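Local coordinates for spore germination protein B3 (Bacillus subtilis subsp. subtilis, PDB 3N54) that takes part in the spore germination response to the mixture of L-asparagine, glucose, fructose and potassium ions, at residues D70-M82 / E99-A113. Numbering follows the deposited sequence.
Sequences DHLKVILLGEKLM and ELRRSSYLMAARGNA. With SO4 (sulfate ion), chain D.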
# COMPACT_ATOMS: atom_id res chain seq x y z
N ASP A 70 4.22 15.56 -20.19
CA ASP A 70 3.85 15.57 -18.78
C ASP A 70 3.98 14.15 -18.20
O ASP A 70 4.19 13.18 -18.94
CB ASP A 70 2.44 16.10 -18.60
CG ASP A 70 1.38 15.13 -19.06
OD1 ASP A 70 1.67 14.30 -19.95
OD2 ASP A 70 0.26 15.19 -18.53
N HIS A 71 3.83 14.05 -16.89
CA HIS A 71 4.03 12.79 -16.18
C HIS A 71 2.82 12.46 -15.31
O HIS A 71 2.12 13.37 -14.85
CB HIS A 71 5.27 12.90 -15.29
CG HIS A 71 6.55 13.06 -16.05
ND1 HIS A 71 6.89 14.21 -16.74
CD2 HIS A 71 7.60 12.21 -16.22
CE1 HIS A 71 8.08 14.06 -17.30
NE2 HIS A 71 8.53 12.86 -16.99
N LEU A 72 2.61 11.18 -15.05
CA LEU A 72 1.53 10.72 -14.19
C LEU A 72 1.77 11.10 -12.73
O LEU A 72 2.85 10.88 -12.20
CB LEU A 72 1.39 9.20 -14.28
CG LEU A 72 0.91 8.63 -15.61
CD1 LEU A 72 1.08 7.11 -15.61
CD2 LEU A 72 -0.53 9.02 -15.88
N LYS A 73 0.75 11.66 -12.09
CA LYS A 73 0.84 12.05 -10.69
C LYS A 73 0.49 10.92 -9.73
O LYS A 73 1.05 10.83 -8.64
CB LYS A 73 -0.06 13.25 -10.41
CG LYS A 73 0.22 14.46 -11.32
CD LYS A 73 1.69 14.92 -11.24
CE LYS A 73 2.04 15.88 -12.38
NZ LYS A 73 3.52 15.90 -12.61
N VAL A 74 -0.44 10.06 -10.15
CA VAL A 74 -0.90 8.98 -9.30
C VAL A 74 -1.30 7.77 -10.13
O VAL A 74 -1.95 7.91 -11.17
CB VAL A 74 -2.08 9.44 -8.39
CG1 VAL A 74 -3.20 10.04 -9.23
CG2 VAL A 74 -2.61 8.29 -7.53
N ILE A 75 -0.87 6.59 -9.68
CA ILE A 75 -1.24 5.32 -10.27
C ILE A 75 -2.02 4.54 -9.22
O ILE A 75 -1.52 4.31 -8.11
CB ILE A 75 -0.01 4.47 -10.65
CG1 ILE A 75 0.95 5.24 -11.56
CG2 ILE A 75 -0.46 3.19 -11.31
CD1 ILE A 75 0.39 5.55 -12.88
N LEU A 76 -3.24 4.13 -9.56
CA LEU A 76 -4.10 3.36 -8.67
C LEU A 76 -4.28 1.95 -9.21
O LEU A 76 -4.73 1.77 -10.35
CB LEU A 76 -5.46 4.04 -8.54
CG LEU A 76 -6.47 3.45 -7.56
CD1 LEU A 76 -5.95 3.50 -6.13
CD2 LEU A 76 -7.79 4.19 -7.68
N LEU A 77 -3.93 0.95 -8.41
CA LEU A 77 -3.98 -0.44 -8.84
C LEU A 77 -5.19 -1.15 -8.26
O LEU A 77 -5.46 -1.06 -7.06
CB LEU A 77 -2.70 -1.18 -8.41
CG LEU A 77 -1.36 -0.62 -8.88
CD1 LEU A 77 -0.21 -1.45 -8.31
CD2 LEU A 77 -1.26 -0.57 -10.41
N GLY A 78 -5.93 -1.85 -9.12
CA GLY A 78 -7.10 -2.60 -8.72
C GLY A 78 -6.73 -3.87 -7.98
O GLY A 78 -5.65 -4.43 -8.17
N GLU A 79 -7.66 -4.33 -7.15
CA GLU A 79 -7.41 -5.45 -6.24
C GLU A 79 -7.08 -6.74 -6.96
O GLU A 79 -6.09 -7.40 -6.64
CB GLU A 79 -8.61 -5.66 -5.31
CG GLU A 79 -8.44 -6.83 -4.35
CD GLU A 79 -9.56 -6.93 -3.33
OE1 GLU A 79 -10.43 -6.04 -3.28
OE2 GLU A 79 -9.57 -7.93 -2.57
N LYS A 80 -7.90 -7.11 -7.93
CA LYS A 80 -7.68 -8.36 -8.66
C LYS A 80 -6.31 -8.36 -9.36
O LYS A 80 -5.62 -9.38 -9.37
CB LYS A 80 -8.82 -8.60 -9.65
CG LYS A 80 -8.66 -9.90 -10.42
CD LYS A 80 -9.87 -10.21 -11.26
CE LYS A 80 -9.62 -11.45 -12.10
NZ LYS A 80 -10.87 -12.02 -12.65
N LEU A 81 -5.92 -7.22 -9.91
CA LEU A 81 -4.61 -7.11 -10.55
C LEU A 81 -3.48 -7.33 -9.56
O LEU A 81 -2.57 -8.12 -9.82
CB LEU A 81 -4.47 -5.77 -11.27
CG LEU A 81 -3.11 -5.54 -11.93
CD1 LEU A 81 -3.26 -4.85 -13.28
CD2 LEU A 81 -2.19 -4.75 -11.01
N MET A 82 -3.53 -6.64 -8.42
CA MET A 82 -2.49 -6.76 -7.40
C MET A 82 -2.41 -8.17 -6.81
O MET A 82 -1.32 -8.63 -6.44
CB MET A 82 -2.72 -5.76 -6.26
CG MET A 82 -2.56 -4.31 -6.65
SD MET A 82 -2.65 -3.21 -5.22
CE MET A 82 -4.37 -3.44 -4.75
N GLU A 99 6.81 8.38 -18.38
CA GLU A 99 5.48 8.75 -17.87
C GLU A 99 5.51 8.89 -16.35
O GLU A 99 4.57 9.41 -15.74
CB GLU A 99 4.42 7.70 -18.23
CG GLU A 99 4.24 7.43 -19.72
CD GLU A 99 3.25 6.30 -20.00
OE1 GLU A 99 3.65 5.26 -20.59
OE2 GLU A 99 2.06 6.43 -19.60
N LEU A 100 6.59 8.43 -15.72
CA LEU A 100 6.68 8.42 -14.26
C LEU A 100 7.82 9.25 -13.73
O LEU A 100 8.82 9.48 -14.40
CB LEU A 100 6.84 6.99 -13.75
CG LEU A 100 5.66 6.06 -13.98
CD1 LEU A 100 6.04 4.62 -13.65
CD2 LEU A 100 4.45 6.50 -13.16
N ARG A 101 7.64 9.71 -12.50
CA ARG A 101 8.65 10.43 -11.74
C ARG A 101 8.82 9.72 -10.41
O ARG A 101 7.94 8.99 -9.96
CB ARG A 101 8.20 11.86 -11.47
CG ARG A 101 8.13 12.71 -12.71
CD ARG A 101 7.84 14.16 -12.36
NE ARG A 101 8.06 15.04 -13.50
CZ ARG A 101 9.25 15.47 -13.91
NH1 ARG A 101 9.33 16.28 -14.97
NH2 ARG A 101 10.37 15.12 -13.28
N ARG A 102 9.97 9.96 -9.78
CA ARG A 102 10.24 9.45 -8.45
C ARG A 102 9.09 9.78 -7.51
O ARG A 102 8.71 8.95 -6.69
CB ARG A 102 11.55 10.06 -7.91
CG ARG A 102 11.91 9.64 -6.49
CD ARG A 102 13.10 10.45 -5.99
NE ARG A 102 14.32 10.20 -6.76
CZ ARG A 102 15.18 9.20 -6.53
NH1 ARG A 102 14.96 8.32 -5.55
NH2 ARG A 102 16.27 9.08 -7.28
N SER A 103 8.52 10.97 -7.65
CA SER A 103 7.45 11.44 -6.77
C SER A 103 6.01 11.05 -7.18
O SER A 103 5.06 11.42 -6.49
CB SER A 103 7.53 12.97 -6.67
OG SER A 103 7.26 13.55 -7.92
N SER A 104 5.83 10.33 -8.29
CA SER A 104 4.50 9.84 -8.66
C SER A 104 3.99 8.91 -7.56
O SER A 104 4.73 8.07 -7.07
CB SER A 104 4.54 9.07 -9.98
OG SER A 104 5.03 9.86 -11.04
N TYR A 105 2.72 9.07 -7.17
CA TYR A 105 2.15 8.26 -6.09
C TYR A 105 1.64 6.92 -6.59
O TYR A 105 1.12 6.82 -7.70
CB TYR A 105 0.97 8.98 -5.43
CG TYR A 105 1.31 10.28 -4.75
CD1 TYR A 105 1.90 10.29 -3.50
CD2 TYR A 105 1.00 11.50 -5.34
CE1 TYR A 105 2.19 11.49 -2.85
CE2 TYR A 105 1.29 12.70 -4.70
CZ TYR A 105 1.89 12.69 -3.46
OH TYR A 105 2.19 13.88 -2.82
N LEU A 106 1.77 5.91 -5.75
CA LEU A 106 1.26 4.58 -6.04
C LEU A 106 0.27 4.20 -4.94
O LEU A 106 0.59 4.32 -3.76
CB LEU A 106 2.40 3.58 -6.10
CG LEU A 106 1.98 2.15 -6.44
CD1 LEU A 106 1.44 2.09 -7.86
CD2 LEU A 106 3.15 1.17 -6.25
N MET A 107 -0.93 3.76 -5.33
CA MET A 107 -1.96 3.39 -4.37
C MET A 107 -2.76 2.17 -4.78
O MET A 107 -2.76 1.78 -5.95
CB MET A 107 -2.92 4.55 -4.17
CG MET A 107 -2.22 5.77 -3.68
SD MET A 107 -3.28 6.75 -2.68
CE MET A 107 -2.09 7.92 -2.03
N ALA A 108 -3.43 1.60 -3.79
CA ALA A 108 -4.19 0.38 -3.96
C ALA A 108 -5.68 0.66 -3.81
O ALA A 108 -6.08 1.49 -2.99
CB ALA A 108 -3.75 -0.66 -2.93
N ALA A 109 -6.48 -0.02 -4.61
CA ALA A 109 -7.92 0.08 -4.50
C ALA A 109 -8.47 -1.24 -4.00
O ALA A 109 -8.01 -2.30 -4.41
CB ALA A 109 -8.54 0.42 -5.85
N ARG A 110 -9.43 -1.17 -3.10
CA ARG A 110 -10.22 -2.33 -2.76
C ARG A 110 -11.18 -2.41 -3.93
O ARG A 110 -11.80 -1.41 -4.29
CB ARG A 110 -10.95 -2.14 -1.44
CG ARG A 110 -10.01 -2.08 -0.26
CD ARG A 110 -10.73 -1.59 0.98
NE ARG A 110 -9.85 -1.53 2.14
CZ ARG A 110 -9.66 -2.52 3.01
NH1 ARG A 110 -10.29 -3.69 2.88
NH2 ARG A 110 -8.83 -2.35 4.04
N GLY A 111 -11.30 -3.58 -4.54
CA GLY A 111 -12.13 -3.72 -5.72
C GLY A 111 -11.48 -3.05 -6.93
O GLY A 111 -10.26 -2.92 -7.00
N ASN A 112 -12.31 -2.60 -7.85
CA ASN A 112 -11.87 -2.04 -9.13
C ASN A 112 -11.37 -0.58 -9.02
O ASN A 112 -12.07 0.29 -8.51
CB ASN A 112 -13.04 -2.18 -10.13
CG ASN A 112 -12.78 -1.49 -11.44
OD1 ASN A 112 -13.01 -0.28 -11.58
ND2 ASN A 112 -12.34 -2.26 -12.44
N ALA A 113 -10.15 -0.35 -9.50
CA ALA A 113 -9.51 0.98 -9.45
C ALA A 113 -10.22 2.04 -10.29
O ALA A 113 -10.30 3.20 -9.88
CB ALA A 113 -8.06 0.87 -9.89
S SO4 D . 15.75 11.46 -9.93
O1 SO4 D . 16.23 12.85 -9.87
O2 SO4 D . 15.51 11.12 -11.33
O3 SO4 D . 14.48 11.34 -9.21
O4 SO4 D . 16.72 10.55 -9.32
O HOH W 1 2.65 13.14 -7.49
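His71 lies against Arg101 where the two chain segments first meet. Its CB meets Glu99 O and Arg101 CG. CG stands anti to the carbonyl carbon (chi1 -66°), which puts the ring against the Arg101 chain. CG and ND1 lie under Arg101 NE, which sits 3.5 Å above the ring plane, toward the rim. Leu100 O lies at the ring edge, near its plane, 3.5 Å from His71 CD2. CE1 reaches Arg101 NH1. Ring and guanidinium planes are 41° apart, a tilted cover rather than a flat stack. With an alanine here, the Arg101 side chain would probably lose the ring it lies against, and a gap would open beside Leu100 O.

Ser104 OG, 2.7 Å from Leu72 O, donates to that carbonyl and accepts from Arg101 N, fixing the Arg101-Ser104 turn. Strands 74-77 and 105-109 then pair in parallel, a beta-alpha-beta crossover through helices 79-84 and 87-94. Helix 87-94 packs on Ile75 and Leu77, while Met82 SD and CE lie against Ala108 CB. On the other face Leu76 CD1 packs on Met107 CB at 3.8 Å. Past the strands, Glu79 OE1 takes Gly111 N on its anti lone pair at 2.9 Å. Arg83 holds OE2.

Backbone bonds thus join edge strand 74-77 to its inner neighbour throughout, apolar side chains pack on both faces, and side-chain polar bonds close the two ends.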